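Local atomic coordinates of Pre-mRNA-splicing factor 38 (Chaetomium thermophilum, PDB entry 5F5T), a protein that is probably required for pre-mRNA splicing, as a spliceosomal protein of the PRP38 family. Residues 27-31 with 129-133; 36-40 with 175-180; 64-69 with 116-122; 71-77 with 86-91; 136-141 with 169-173. One frame throughout, in Å; residues are numbered along the deposited sequence.

Contact 1. Residues 27-31 with 129-133; sequences LAPNG and LTRPD
Pro29 lies on one face of the Arg131 guanidinium, its CG 3.5 Å from Arg131 CZ and over the centre of the group. At the edge of the same guanidinium, in its plane, sits Thr130 OG1, which accepts a hydrogen bond from Arg131 NH1 at 3.1 Å; this hydroxyl is also bonded to Tyr126 O, while Arg131 NH2 forms a salt bridge with Asp102. These edge partners probably fix how the plane is turned, presenting one face to Pro29 CG. The second flat group, the Asn30 amide, has CG between the backbone N and the carbonyl carbon (chi1 62°), which lays it beside Leu129 and Thr130: ND2 makes a weak hydrogen bond to Leu129 O (3.0 Å), and OD1 turns back to Leu32 N. Ala28 to Gly31 form a type I beta turn, closed by Gly31 N to Ala28 O, and this turn docks where helix 117-130 gives way to the loop leading into helix 133-140. From within the turn, Asn30 N donates a hydrogen bond to Thr130 O (3.1 Å). Ala28 CB meets Thr130 CB at 4.0 Å. Past the helix end the two prolines touch, Pro29 CB lying 3.9 Å from Pro132 CD.

Contact 2. Residues 36-40 with 175-180; sequences TIMEK and RVCSTS
Glu39 and Arg175 meet in a salt bridge whose single close bond runs from Arg175 NH2 to Glu39 OE1, 2.9 Å and nearly straight at 170°. The oxygen is met on its syn side and lies in the guanidinium plane, and the two flat groups are only 26° apart, although the side chains that carry them cross at about a right angle. Lysine in place of the glutamate would probably leave Arg175 without its countercharge and set two positive groups facing each other. Beside this pair, Met38 CG packs on Thr179 CG2 at 3.9 Å. A water joins the backbones, donating to Ile37 O and accepting from Ser180 N at 3.3 Å. The 175-180 segment is a short, weakly bonded beta hairpin, its strands 175-176 and 179-180 joined by a type I' turn from Val176 to Thr179 and closed by paired backbone bonds between those two residues. The turn also lies against the arginine: Ser178 C is 3.5 Å above one face of the Arg175 guanidinium, toward its rim. Thr179 OG1 donates to Cys177 O, consistent with the rotamer (chi1 -60°) that points CG2, anti to the backbone N, at Met38 CG. Further out, Leu89 of helix 87-98 touches both Met38 and Thr179, and Phe125 and Leu129 of helix 117-130 pack on Thr179. Ser178 OG bonds to Val78 N, tying the turn to strand 78-79.

Contact 3. Residues 64-69 with 116-122; sequences IVDRVV and FKYLRAL
Val69 lays its CG2 methyl squarely over one face of the Phe116 ring, 3.4 Å from the ring centroid and 6° off the normal, a CH-pi contact. CG2 stands anti to the carbonyl carbon of Val69 (chi1 of CG1 169°), the branch that faces the ring. One turn earlier, Val65 CG1 approaches Phe116 CE2 obliquely, and its other methyl, CG2, meets Leu119 CD2 at 3.7 Å. An alanine at Phe116 would remove the ring and is likely to leave the Val69 methyl without the face it rests on, opening a gap beside Val65. Phe116 sits at the N-cap of helix 117-130, and the helix-on-helix packing proper begins beyond it. There Val68 splits its two branches: CG1 comes down on the backbone, 3.6 Å from Leu119 N, and CG2 meets Leu122 CD2 at 3.7 Å. Leu119 and Leu122 both hold CG anti to the backbone N, which carries their methyls out toward the valines. Ile64 CG2 makes a looser contact with the same Leu122 CD2, at 4.4 Å. Tyr108 of helix 102-115 adds to Ile64, Val65 and Leu119, and Leu91 of helix 87-98 to Val68. No hydrogen bond crosses the contact: it is apolar packing of two steeply crossing helices (120°, 9.4 Å between the axes of the short segments) in the mainly helical PRP38-family fold, buried at Val68 and Leu122 and opening toward the surface at Val69 and Phe116.

Contact 4. Residues 71-77 with 86-91; sequences HVRFVGG and SPFLCL
With chi1 at 67°, Ser86 OG is placed between its backbone N and carbonyl carbon, where it can serve two partners: it donates to Gly76 O at 2.7 Å, from above the carbonyl plane, and accepts from Leu89 N at 3.0 Å. The second is the capping bond of Ser86, the N-cap residue of helix 87-98, which thus also ties the helix start to the loop 71-77. Ser86 N adds a hydrogen bond to Gly77 O at 2.9 Å, next to the short hairpin of strands 78-79 and 84-85. Phe88 turns inward with CG anti to the backbone N (chi1 179°), and its ring takes Val75 CG1 over one face, 4.0 Å from the centroid, a CH-pi contact; Gly76 O lies at the ring edge. Ala121 and Leu122 of helix 117-130 also pack on this ring. Val72 CG1 meets Leu91 CD1 at 3.9 Å; Phe74 CE1 lies 3.5 Å from Ser86 CB, which approaches the ring obliquely. Strand 149-153 lies beyond, bonded through Arg151 and Lys153 to the Val75 backbone. A water donates to Phe74 O and accepts from Phe88 N at 3.0 Å, sitting over the centre of the Phe74 ring.

Contact 5. Residues 136-141 with 169-173; sequences VYTLLE and DLLTK
Leu171 inserts its branches among Val136, Tyr137, Leu140 and Glu141, and this is the tight part of the contact. Its CD2 methyl lies 3.9 Å from Val136 CG1 and 4.0 Å from Leu140 CD1, and it approaches the Tyr137 ring obliquely near CD1. The other methyl, CD1, meets the aliphatic CG of Glu141 at 3.6 Å, the two side chains crossing at about a right angle. Leu171 CG stands anti to its carbonyl carbon, chi1 -62°, and the chain runs on with chi2 at -177°, which directs CD2 to Val136 and Leu140 and CD1 to Glu141. Beside it, Leu140 CD1 touches Leu170 CD1 at 4.1 Å, where Ala124 of helix 117-130 packs on both leucines. Around Tyr137 OH and the Glu141 carboxylate the contact is looser, and the segments do not bond directly. A water spans the distance instead, lying 2.9 Å from Tyr137 OH and donating to Leu171 O in the last turn of helix 163-172; the same hydroxyl is bonded to Arg185 O. Glu141 sends its carboxylate away to a salt bridge with Arg187, leaving CG against Leu171 CD1. No direct hydrogen bond joins the segments, which implies that the two helices are held together here by apolar packing centred on Leu171, with the polar groups of Tyr137 and Glu141 satisfied by water or by residues outside the pair.

Helix 117-130 runs through the set: contact 3 uses its start and contact 1 its end, with centres about 21 Å apart on opposite sides of the chain's centre. Contacts 3 and 4, about 9 Å between centres, touch directly, Tyr118 packing on Val72 and Phe74; in sequence contact 4 falls within the span of contact 3, and both within the longer span that contact 2 closes. Contact 2 touches contact 4 through Met38 and Leu89, contact 1 through Thr179 and Leu129, and contact 5 through Val176 and Leu170. Contacts 1 and 2 alternate along the chain, whereas contact 5 follows contact 1. The loop between helices 9-19 and 40-48, the helices and the 175-180 hairpin are thereby interlocked into one compact unit within the PRP38 family region.

Contact 1. Residues 27-31 with 129-133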
# COMPACT_ATOMS: atom_id res chain seq x y z
N LEU A 27 -11.58 18.29 -1.80
CA LEU A 27 -10.94 17.29 -0.95
C LEU A 27 -10.89 15.91 -1.61
O LEU A 27 -11.66 15.62 -2.54
CB LEU A 27 -11.66 17.20 0.40
CG LEU A 27 -11.03 17.98 1.55
CD1 LEU A 27 -10.74 19.42 1.16
CD2 LEU A 27 -11.93 17.94 2.78
N ALA A 28 -9.98 15.08 -1.15
CA ALA A 28 -9.90 13.69 -1.58
C ALA A 28 -11.08 12.91 -0.99
O ALA A 28 -11.64 13.32 0.02
CB ALA A 28 -8.58 13.07 -1.15
N PRO A 29 -11.47 11.80 -1.64
CA PRO A 29 -12.62 11.00 -1.17
C PRO A 29 -12.50 10.54 0.28
O PRO A 29 -13.52 10.26 0.91
CB PRO A 29 -12.62 9.80 -2.12
CG PRO A 29 -11.92 10.25 -3.34
CD PRO A 29 -10.99 11.36 -2.96
N ASN A 30 -11.28 10.46 0.82
CA ASN A 30 -11.08 10.12 2.22
C ASN A 30 -11.16 11.34 3.13
O ASN A 30 -10.93 11.25 4.34
CB ASN A 30 -9.74 9.40 2.42
CG ASN A 30 -8.55 10.26 2.05
OD1 ASN A 30 -8.70 11.40 1.61
ND2 ASN A 30 -7.35 9.72 2.23
N GLY A 31 -11.45 12.50 2.54
CA GLY A 31 -11.61 13.73 3.29
C GLY A 31 -10.32 14.47 3.58
O GLY A 31 -10.29 15.36 4.42
N LEU A 129 -3.37 6.64 -0.86
CA LEU A 129 -3.28 8.02 -0.39
C LEU A 129 -4.63 8.73 -0.28
O LEU A 129 -4.84 9.50 0.65
CB LEU A 129 -2.36 8.82 -1.31
CG LEU A 129 -0.88 8.42 -1.30
CD1 LEU A 129 -0.09 9.28 -2.28
CD2 LEU A 129 -0.31 8.52 0.10
N THR A 130 -5.53 8.50 -1.24
CA THR A 130 -6.70 9.36 -1.39
C THR A 130 -8.08 8.73 -1.13
O THR A 130 -9.09 9.42 -1.18
CB THR A 130 -6.76 9.95 -2.81
OG1 THR A 130 -6.95 8.90 -3.76
CG2 THR A 130 -5.47 10.70 -3.12
N ARG A 131 -8.12 7.43 -0.85
CA ARG A 131 -9.40 6.72 -0.81
C ARG A 131 -9.74 6.21 0.58
O ARG A 131 -8.85 5.93 1.37
CB ARG A 131 -9.38 5.54 -1.79
CG ARG A 131 -10.26 5.74 -3.01
CD ARG A 131 -9.77 6.90 -3.84
NE ARG A 131 -10.64 7.19 -4.97
CZ ARG A 131 -10.45 8.21 -5.80
NH1 ARG A 131 -9.42 9.02 -5.63
NH2 ARG A 131 -11.29 8.41 -6.81
N PRO A 132 -11.05 6.11 0.89
CA PRO A 132 -11.51 5.58 2.18
C PRO A 132 -11.01 4.15 2.42
O PRO A 132 -10.79 3.41 1.45
CB PRO A 132 -13.03 5.62 2.05
CG PRO A 132 -13.28 6.72 1.07
CD PRO A 132 -12.17 6.59 0.07
N ASP A 133 -10.85 3.77 3.68
CA ASP A 133 -10.14 2.54 4.02
C ASP A 133 -10.78 1.27 3.46
O ASP A 133 -10.09 0.42 2.90
CB ASP A 133 -10.00 2.42 5.55
CG ASP A 133 -11.30 2.69 6.28
OD1 ASP A 133 -12.36 2.75 5.62
OD2 ASP A 133 -11.26 2.84 7.52

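Contact 2. Residues 36-40 with 175-180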
# COMPACT_ATOMS: atom_id res chain seq x y z
N THR A 36 -1.75 18.61 0.95
CA THR A 36 -1.08 18.36 2.22
C THR A 36 -0.93 16.87 2.55
O THR A 36 -0.51 16.52 3.66
CB THR A 36 -1.80 19.06 3.37
OG1 THR A 36 -3.20 18.74 3.32
CG2 THR A 36 -1.63 20.56 3.25
N ILE A 37 -1.28 16.00 1.61
CA ILE A 37 -1.16 14.56 1.83
C ILE A 37 0.31 14.17 1.94
O ILE A 37 0.68 13.33 2.76
CB ILE A 37 -1.84 13.75 0.72
CG1 ILE A 37 -3.32 14.12 0.64
CG2 ILE A 37 -1.73 12.26 1.00
CD1 ILE A 37 -4.17 13.15 -0.13
N MET A 38 1.14 14.78 1.11
CA MET A 38 2.57 14.58 1.21
C MET A 38 3.20 15.72 2.03
O MET A 38 2.71 16.85 2.02
CB MET A 38 3.19 14.48 -0.18
CG MET A 38 2.88 13.14 -0.85
SD MET A 38 3.42 13.04 -2.55
CE MET A 38 5.13 13.46 -2.31
N GLU A 39 4.26 15.40 2.77
CA GLU A 39 4.90 16.36 3.67
C GLU A 39 5.49 17.55 2.91
O GLU A 39 5.90 17.40 1.76
CB GLU A 39 6.00 15.66 4.48
CG GLU A 39 5.60 14.27 4.94
CD GLU A 39 6.80 13.39 5.26
OE1 GLU A 39 6.59 12.20 5.59
OE2 GLU A 39 7.94 13.88 5.16
N LYS A 40 5.53 18.71 3.56
CA LYS A 40 5.97 19.95 2.92
C LYS A 40 7.39 19.83 2.39
O LYS A 40 7.69 20.27 1.28
CB LYS A 40 5.87 21.12 3.90
CG LYS A 40 6.00 22.50 3.27
CD LYS A 40 5.94 23.59 4.33
CE LYS A 40 6.49 24.91 3.83
NZ LYS A 40 5.50 25.62 2.97
N ARG A 175 4.30 4.09 6.56
CA ARG A 175 5.09 4.94 5.67
C ARG A 175 5.60 4.18 4.45
O ARG A 175 6.30 3.17 4.58
CB ARG A 175 6.25 5.56 6.44
CG ARG A 175 6.92 6.72 5.72
CD ARG A 175 7.71 7.59 6.69
NE ARG A 175 7.87 8.95 6.19
CZ ARG A 175 8.96 9.38 5.56
NH1 ARG A 175 9.98 8.55 5.36
NH2 ARG A 175 9.04 10.63 5.13
N VAL A 176 5.25 4.67 3.27
CA VAL A 176 5.68 4.08 2.01
C VAL A 176 6.13 5.16 1.04
O VAL A 176 5.43 6.15 0.84
CB VAL A 176 4.54 3.25 1.38
CG1 VAL A 176 4.86 2.90 -0.07
CG2 VAL A 176 4.28 2.00 2.20
N CYS A 177 7.31 4.97 0.44
CA CYS A 177 7.85 5.91 -0.54
C CYS A 177 7.99 7.31 0.04
O CYS A 177 7.56 8.28 -0.57
CB CYS A 177 6.99 5.96 -1.80
SG CYS A 177 7.20 4.55 -2.89
N SER A 178 8.55 7.38 1.25
CA SER A 178 8.85 8.65 1.90
C SER A 178 7.57 9.44 2.17
O SER A 178 7.61 10.65 2.39
CB SER A 178 9.82 9.48 1.04
OG SER A 178 11.15 9.01 1.17
N THR A 179 6.45 8.73 2.17
CA THR A 179 5.15 9.36 2.38
C THR A 179 4.40 8.70 3.52
O THR A 179 4.28 7.47 3.57
CB THR A 179 4.29 9.29 1.10
OG1 THR A 179 4.96 9.96 0.03
CG2 THR A 179 2.92 9.92 1.33
N SER A 180 3.87 9.51 4.43
CA SER A 180 3.03 8.99 5.49
C SER A 180 1.62 8.80 4.95
O SER A 180 1.03 9.72 4.38
CB SER A 180 3.01 9.94 6.69
OG SER A 180 4.23 9.86 7.41
O HOH W 1 2.72 12.55 3.88

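Contact 3. Residues 64-69 with 116-122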
# COMPACT_ATOMS: atom_id res chain seq x y z
N ILE A 64 0.30 11.14 -18.14
CA ILE A 64 0.72 10.41 -16.96
C ILE A 64 1.18 9.01 -17.35
O ILE A 64 2.28 8.59 -16.97
CB ILE A 64 -0.41 10.30 -15.91
CG1 ILE A 64 -0.58 11.63 -15.18
CG2 ILE A 64 -0.12 9.19 -14.91
CD1 ILE A 64 0.67 12.08 -14.45
N VAL A 65 0.36 8.30 -18.13
CA VAL A 65 0.73 6.97 -18.61
C VAL A 65 2.00 7.05 -19.43
O VAL A 65 2.93 6.25 -19.24
CB VAL A 65 -0.38 6.34 -19.47
CG1 VAL A 65 0.11 5.02 -20.06
CG2 VAL A 65 -1.62 6.10 -18.64
N ASP A 66 2.06 8.04 -20.33
CA ASP A 66 3.26 8.17 -21.16
C ASP A 66 4.53 8.36 -20.31
O ASP A 66 5.56 7.72 -20.56
CB ASP A 66 3.12 9.34 -22.14
CG ASP A 66 2.06 9.09 -23.20
OD1 ASP A 66 2.06 7.99 -23.80
OD2 ASP A 66 1.23 9.99 -23.45
N ARG A 67 4.44 9.20 -19.28
CA ARG A 67 5.56 9.48 -18.39
C ARG A 67 5.94 8.26 -17.57
O ARG A 67 7.12 8.03 -17.32
CB ARG A 67 5.23 10.63 -17.43
CG ARG A 67 5.06 12.00 -18.08
CD ARG A 67 6.23 12.36 -18.96
NE ARG A 67 5.77 12.84 -20.26
CZ ARG A 67 5.61 14.12 -20.57
NH1 ARG A 67 5.91 15.06 -19.69
NH2 ARG A 67 5.18 14.46 -21.77
N VAL A 68 4.95 7.50 -17.13
CA VAL A 68 5.25 6.29 -16.37
C VAL A 68 6.02 5.29 -17.22
O VAL A 68 7.06 4.78 -16.80
CB VAL A 68 3.98 5.63 -15.82
CG1 VAL A 68 4.29 4.23 -15.31
CG2 VAL A 68 3.38 6.49 -14.72
N VAL A 69 5.53 5.04 -18.43
CA VAL A 69 6.21 4.09 -19.32
C VAL A 69 7.62 4.58 -19.65
O VAL A 69 8.59 3.82 -19.64
CB VAL A 69 5.42 3.87 -20.61
CG1 VAL A 69 6.24 3.10 -21.63
CG2 VAL A 69 4.12 3.14 -20.31
N PHE A 116 1.18 -2.11 -17.97
CA PHE A 116 2.34 -1.50 -17.32
C PHE A 116 2.29 -1.58 -15.80
O PHE A 116 1.50 -0.88 -15.15
CB PHE A 116 2.49 -0.04 -17.74
CG PHE A 116 2.31 0.18 -19.22
CD1 PHE A 116 3.25 -0.28 -20.13
CD2 PHE A 116 1.20 0.86 -19.69
CE1 PHE A 116 3.07 -0.07 -21.49
CE2 PHE A 116 1.02 1.07 -21.04
CZ PHE A 116 1.96 0.61 -21.95
N LYS A 117 3.15 -2.42 -15.25
CA LYS A 117 3.14 -2.72 -13.83
C LYS A 117 3.39 -1.50 -12.95
O LYS A 117 2.79 -1.37 -11.89
CB LYS A 117 4.16 -3.81 -13.49
CG LYS A 117 5.55 -3.58 -14.06
CD LYS A 117 6.36 -4.86 -14.05
CE LYS A 117 7.81 -4.59 -14.36
NZ LYS A 117 8.61 -5.81 -14.10
N TYR A 118 4.29 -0.61 -13.37
CA TYR A 118 4.57 0.59 -12.58
C TYR A 118 3.37 1.55 -12.59
O TYR A 118 3.17 2.32 -11.65
CB TYR A 118 5.84 1.28 -13.07
CG TYR A 118 7.08 0.53 -12.66
CD1 TYR A 118 7.49 0.50 -11.34
CD2 TYR A 118 7.80 -0.22 -13.59
CE1 TYR A 118 8.60 -0.21 -10.95
CE2 TYR A 118 8.92 -0.94 -13.20
CZ TYR A 118 9.31 -0.93 -11.88
OH TYR A 118 10.42 -1.64 -11.48
N LEU A 119 2.57 1.50 -13.66
CA LEU A 119 1.35 2.29 -13.69
C LEU A 119 0.38 1.78 -12.62
O LEU A 119 -0.29 2.57 -11.95
CB LEU A 119 0.69 2.23 -15.07
CG LEU A 119 -0.58 3.07 -15.22
CD1 LEU A 119 -0.30 4.51 -14.77
CD2 LEU A 119 -1.06 3.06 -16.66
N ARG A 120 0.32 0.46 -12.46
CA ARG A 120 -0.51 -0.15 -11.42
C ARG A 120 0.01 0.21 -10.04
O ARG A 120 -0.76 0.44 -9.12
CB ARG A 120 -0.58 -1.67 -11.58
CG ARG A 120 -1.30 -2.36 -10.44
CD ARG A 120 -1.71 -3.79 -10.76
NE ARG A 120 -2.46 -3.88 -12.00
CZ ARG A 120 -2.85 -5.01 -12.57
NH1 ARG A 120 -3.53 -4.98 -13.71
NH2 ARG A 120 -2.57 -6.18 -12.00
N ALA A 121 1.34 0.22 -9.91
CA ALA A 121 1.95 0.58 -8.64
C ALA A 121 1.61 2.02 -8.26
O ALA A 121 1.25 2.30 -7.12
CB ALA A 121 3.46 0.39 -8.70
N LEU A 122 1.70 2.91 -9.25
CA LEU A 122 1.38 4.31 -9.05
C LEU A 122 -0.08 4.49 -8.67
O LEU A 122 -0.40 5.18 -7.71
CB LEU A 122 1.67 5.11 -10.32
CG LEU A 122 1.46 6.62 -10.21
CD1 LEU A 122 2.16 7.17 -8.97
CD2 LEU A 122 1.91 7.36 -11.47

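Contact 4. Residues 71-77 with 86-91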
# COMPACT_ATOMS: atom_id res chain seq x y z
N HIS A 71 9.64 6.90 -18.00
CA HIS A 71 10.59 7.39 -17.01
C HIS A 71 10.70 6.63 -15.69
O HIS A 71 11.72 6.75 -15.01
CB HIS A 71 10.25 8.85 -16.67
CG HIS A 71 10.45 9.79 -17.81
ND1 HIS A 71 11.70 10.04 -18.36
CD2 HIS A 71 9.59 10.56 -18.50
CE1 HIS A 71 11.58 10.91 -19.34
NE2 HIS A 71 10.31 11.25 -19.45
N VAL A 72 9.69 5.87 -15.29
CA VAL A 72 9.80 5.22 -13.99
C VAL A 72 10.28 3.77 -14.16
O VAL A 72 9.74 2.99 -14.94
CB VAL A 72 8.49 5.31 -13.15
CG1 VAL A 72 7.48 6.21 -13.82
CG2 VAL A 72 7.92 3.96 -12.80
N ARG A 73 11.37 3.48 -13.46
CA ARG A 73 12.02 2.18 -13.51
C ARG A 73 12.07 1.56 -12.12
O ARG A 73 12.64 0.48 -11.94
CB ARG A 73 13.43 2.31 -14.08
CG ARG A 73 13.47 2.77 -15.52
CD ARG A 73 12.62 1.86 -16.40
NE ARG A 73 12.65 2.26 -17.80
CZ ARG A 73 11.64 2.82 -18.44
NH1 ARG A 73 10.49 3.04 -17.82
NH2 ARG A 73 11.76 3.15 -19.72
N PHE A 74 11.51 2.26 -11.14
CA PHE A 74 11.45 1.74 -9.78
C PHE A 74 10.45 2.50 -8.91
O PHE A 74 10.02 3.60 -9.25
CB PHE A 74 12.83 1.78 -9.12
CG PHE A 74 13.45 3.15 -9.09
CD1 PHE A 74 13.18 4.02 -8.04
CD2 PHE A 74 14.31 3.56 -10.09
CE1 PHE A 74 13.75 5.28 -8.00
CE2 PHE A 74 14.88 4.82 -10.06
CZ PHE A 74 14.60 5.68 -9.01
N VAL A 75 10.10 1.90 -7.78
CA VAL A 75 9.30 2.57 -6.77
C VAL A 75 10.20 3.03 -5.63
O VAL A 75 11.11 2.31 -5.21
CB VAL A 75 8.17 1.66 -6.23
CG1 VAL A 75 7.23 1.26 -7.35
CG2 VAL A 75 8.74 0.43 -5.54
N GLY A 76 10.01 4.27 -5.19
CA GLY A 76 10.77 4.82 -4.09
C GLY A 76 10.29 6.22 -3.74
O GLY A 76 9.52 6.81 -4.50
N GLY A 77 10.76 6.74 -2.61
CA GLY A 77 10.47 8.11 -2.22
C GLY A 77 11.61 9.04 -2.57
O GLY A 77 11.89 9.29 -3.74
N SER A 86 12.00 10.21 -6.53
CA SER A 86 11.92 9.37 -7.71
C SER A 86 10.89 9.94 -8.67
O SER A 86 9.97 10.64 -8.24
CB SER A 86 11.53 7.94 -7.33
OG SER A 86 10.21 7.90 -6.83
N PRO A 87 11.05 9.65 -9.97
CA PRO A 87 10.01 10.03 -10.94
C PRO A 87 8.65 9.49 -10.51
O PRO A 87 7.63 10.15 -10.70
CB PRO A 87 10.50 9.37 -12.22
CG PRO A 87 11.99 9.37 -12.09
CD PRO A 87 12.21 9.04 -10.63
N PHE A 88 8.66 8.31 -9.90
CA PHE A 88 7.45 7.69 -9.38
C PHE A 88 6.75 8.59 -8.37
O PHE A 88 5.54 8.85 -8.47
CB PHE A 88 7.80 6.34 -8.76
CG PHE A 88 6.63 5.60 -8.17
CD1 PHE A 88 5.81 4.83 -8.98
CD2 PHE A 88 6.38 5.64 -6.81
CE1 PHE A 88 4.75 4.14 -8.44
CE2 PHE A 88 5.32 4.95 -6.27
CZ PHE A 88 4.50 4.20 -7.08
N LEU A 89 7.52 9.10 -7.41
CA LEU A 89 6.98 9.98 -6.38
C LEU A 89 6.47 11.28 -6.98
O LEU A 89 5.40 11.76 -6.62
CB LEU A 89 8.04 10.28 -5.32
CG LEU A 89 7.54 11.07 -4.11
CD1 LEU A 89 6.36 10.38 -3.47
CD2 LEU A 89 8.66 11.25 -3.10
N CYS A 90 7.25 11.84 -7.91
CA CYS A 90 6.89 13.09 -8.56
C CYS A 90 5.56 12.95 -9.29
O CYS A 90 4.71 13.83 -9.23
CB CYS A 90 7.97 13.52 -9.54
SG CYS A 90 9.55 13.93 -8.77
N LEU A 91 5.39 11.82 -9.98
CA LEU A 91 4.16 11.56 -10.70
C LEU A 91 3.01 11.34 -9.74
O LEU A 91 1.87 11.71 -10.04
CB LEU A 91 4.33 10.35 -11.63
CG LEU A 91 5.19 10.67 -12.85
CD1 LEU A 91 5.37 9.45 -13.73
CD2 LEU A 91 4.54 11.80 -13.64
O HOH W 2 10.64 6.16 -10.37

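Contact 5. Residues 136-141 with 169-173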
# COMPACT_ATOMS: atom_id res chain seq x y z
N VAL A 136 -10.17 1.05 -0.12
CA VAL A 136 -8.76 0.75 -0.36
C VAL A 136 -8.49 -0.75 -0.23
O VAL A 136 -7.81 -1.34 -1.08
CB VAL A 136 -7.86 1.52 0.60
CG1 VAL A 136 -6.44 0.94 0.57
CG2 VAL A 136 -7.83 2.98 0.20
N TYR A 137 -9.03 -1.36 0.82
CA TYR A 137 -8.86 -2.80 1.00
C TYR A 137 -9.48 -3.54 -0.18
O TYR A 137 -8.83 -4.41 -0.78
CB TYR A 137 -9.49 -3.26 2.31
CG TYR A 137 -8.71 -2.86 3.54
CD1 TYR A 137 -7.45 -3.40 3.79
CD2 TYR A 137 -9.23 -1.96 4.46
CE1 TYR A 137 -6.73 -3.03 4.92
CE2 TYR A 137 -8.52 -1.59 5.58
CZ TYR A 137 -7.28 -2.13 5.81
OH TYR A 137 -6.57 -1.76 6.93
N THR A 138 -10.72 -3.20 -0.51
CA THR A 138 -11.44 -3.90 -1.58
C THR A 138 -10.75 -3.76 -2.93
O THR A 138 -10.66 -4.73 -3.69
CB THR A 138 -12.89 -3.41 -1.71
OG1 THR A 138 -12.91 -2.00 -1.94
CG2 THR A 138 -13.68 -3.72 -0.45
N LEU A 139 -10.27 -2.56 -3.25
CA LEU A 139 -9.60 -2.31 -4.53
C LEU A 139 -8.22 -2.94 -4.62
O LEU A 139 -7.89 -3.55 -5.63
CB LEU A 139 -9.47 -0.81 -4.79
CG LEU A 139 -10.75 -0.01 -5.02
CD1 LEU A 139 -10.48 1.48 -4.90
CD2 LEU A 139 -11.33 -0.34 -6.38
N LEU A 140 -7.42 -2.78 -3.58
CA LEU A 140 -6.01 -3.19 -3.65
C LEU A 140 -5.77 -4.67 -3.36
O LEU A 140 -4.87 -5.26 -3.95
CB LEU A 140 -5.17 -2.35 -2.69
CG LEU A 140 -5.17 -0.85 -2.96
CD1 LEU A 140 -4.09 -0.16 -2.14
CD2 LEU A 140 -4.98 -0.59 -4.44
N GLU A 141 -6.56 -5.27 -2.48
CA GLU A 141 -6.30 -6.66 -2.09
C GLU A 141 -6.28 -7.68 -3.25
O GLU A 141 -5.51 -8.64 -3.18
CB GLU A 141 -7.31 -7.11 -1.04
CG GLU A 141 -6.97 -6.61 0.36
CD GLU A 141 -7.86 -7.19 1.44
OE1 GLU A 141 -8.93 -7.74 1.10
OE2 GLU A 141 -7.49 -7.10 2.63
N ASP A 169 2.50 -3.87 1.43
CA ASP A 169 3.11 -2.74 2.12
C ASP A 169 2.14 -1.57 2.25
O ASP A 169 2.03 -0.95 3.31
CB ASP A 169 4.38 -2.28 1.41
CG ASP A 169 5.58 -3.15 1.74
OD1 ASP A 169 5.43 -4.07 2.57
OD2 ASP A 169 6.67 -2.89 1.20
N LEU A 170 1.43 -1.27 1.17
CA LEU A 170 0.43 -0.20 1.18
C LEU A 170 -0.66 -0.50 2.20
O LEU A 170 -1.16 0.40 2.89
CB LEU A 170 -0.19 -0.04 -0.20
CG LEU A 170 0.71 0.48 -1.32
CD1 LEU A 170 -0.03 0.41 -2.64
CD2 LEU A 170 1.12 1.92 -1.01
N LEU A 171 -1.05 -1.76 2.28
CA LEU A 171 -2.12 -2.20 3.17
C LEU A 171 -1.73 -2.35 4.64
O LEU A 171 -2.59 -2.32 5.51
CB LEU A 171 -2.69 -3.52 2.65
CG LEU A 171 -3.33 -3.40 1.26
CD1 LEU A 171 -3.94 -4.72 0.83
CD2 LEU A 171 -4.35 -2.27 1.24
N THR A 172 -0.44 -2.53 4.93
CA THR A 172 -0.02 -2.84 6.30
C THR A 172 0.99 -1.88 6.92
O THR A 172 1.35 -2.03 8.08
CB THR A 172 0.58 -4.26 6.39
OG1 THR A 172 1.86 -4.27 5.74
CG2 THR A 172 -0.33 -5.28 5.74
N LYS A 173 1.47 -0.91 6.15
CA LYS A 173 2.54 -0.05 6.64
C LYS A 173 2.09 1.40 6.76
O LYS A 173 1.22 1.86 6.01
CB LYS A 173 3.76 -0.15 5.73
CG LYS A 173 4.78 -1.18 6.20
CD LYS A 173 5.85 -1.42 5.15
CE LYS A 173 7.04 -2.16 5.74
NZ LYS A 173 6.98 -3.62 5.49
O HOH W 3 -3.87 -1.24 7.86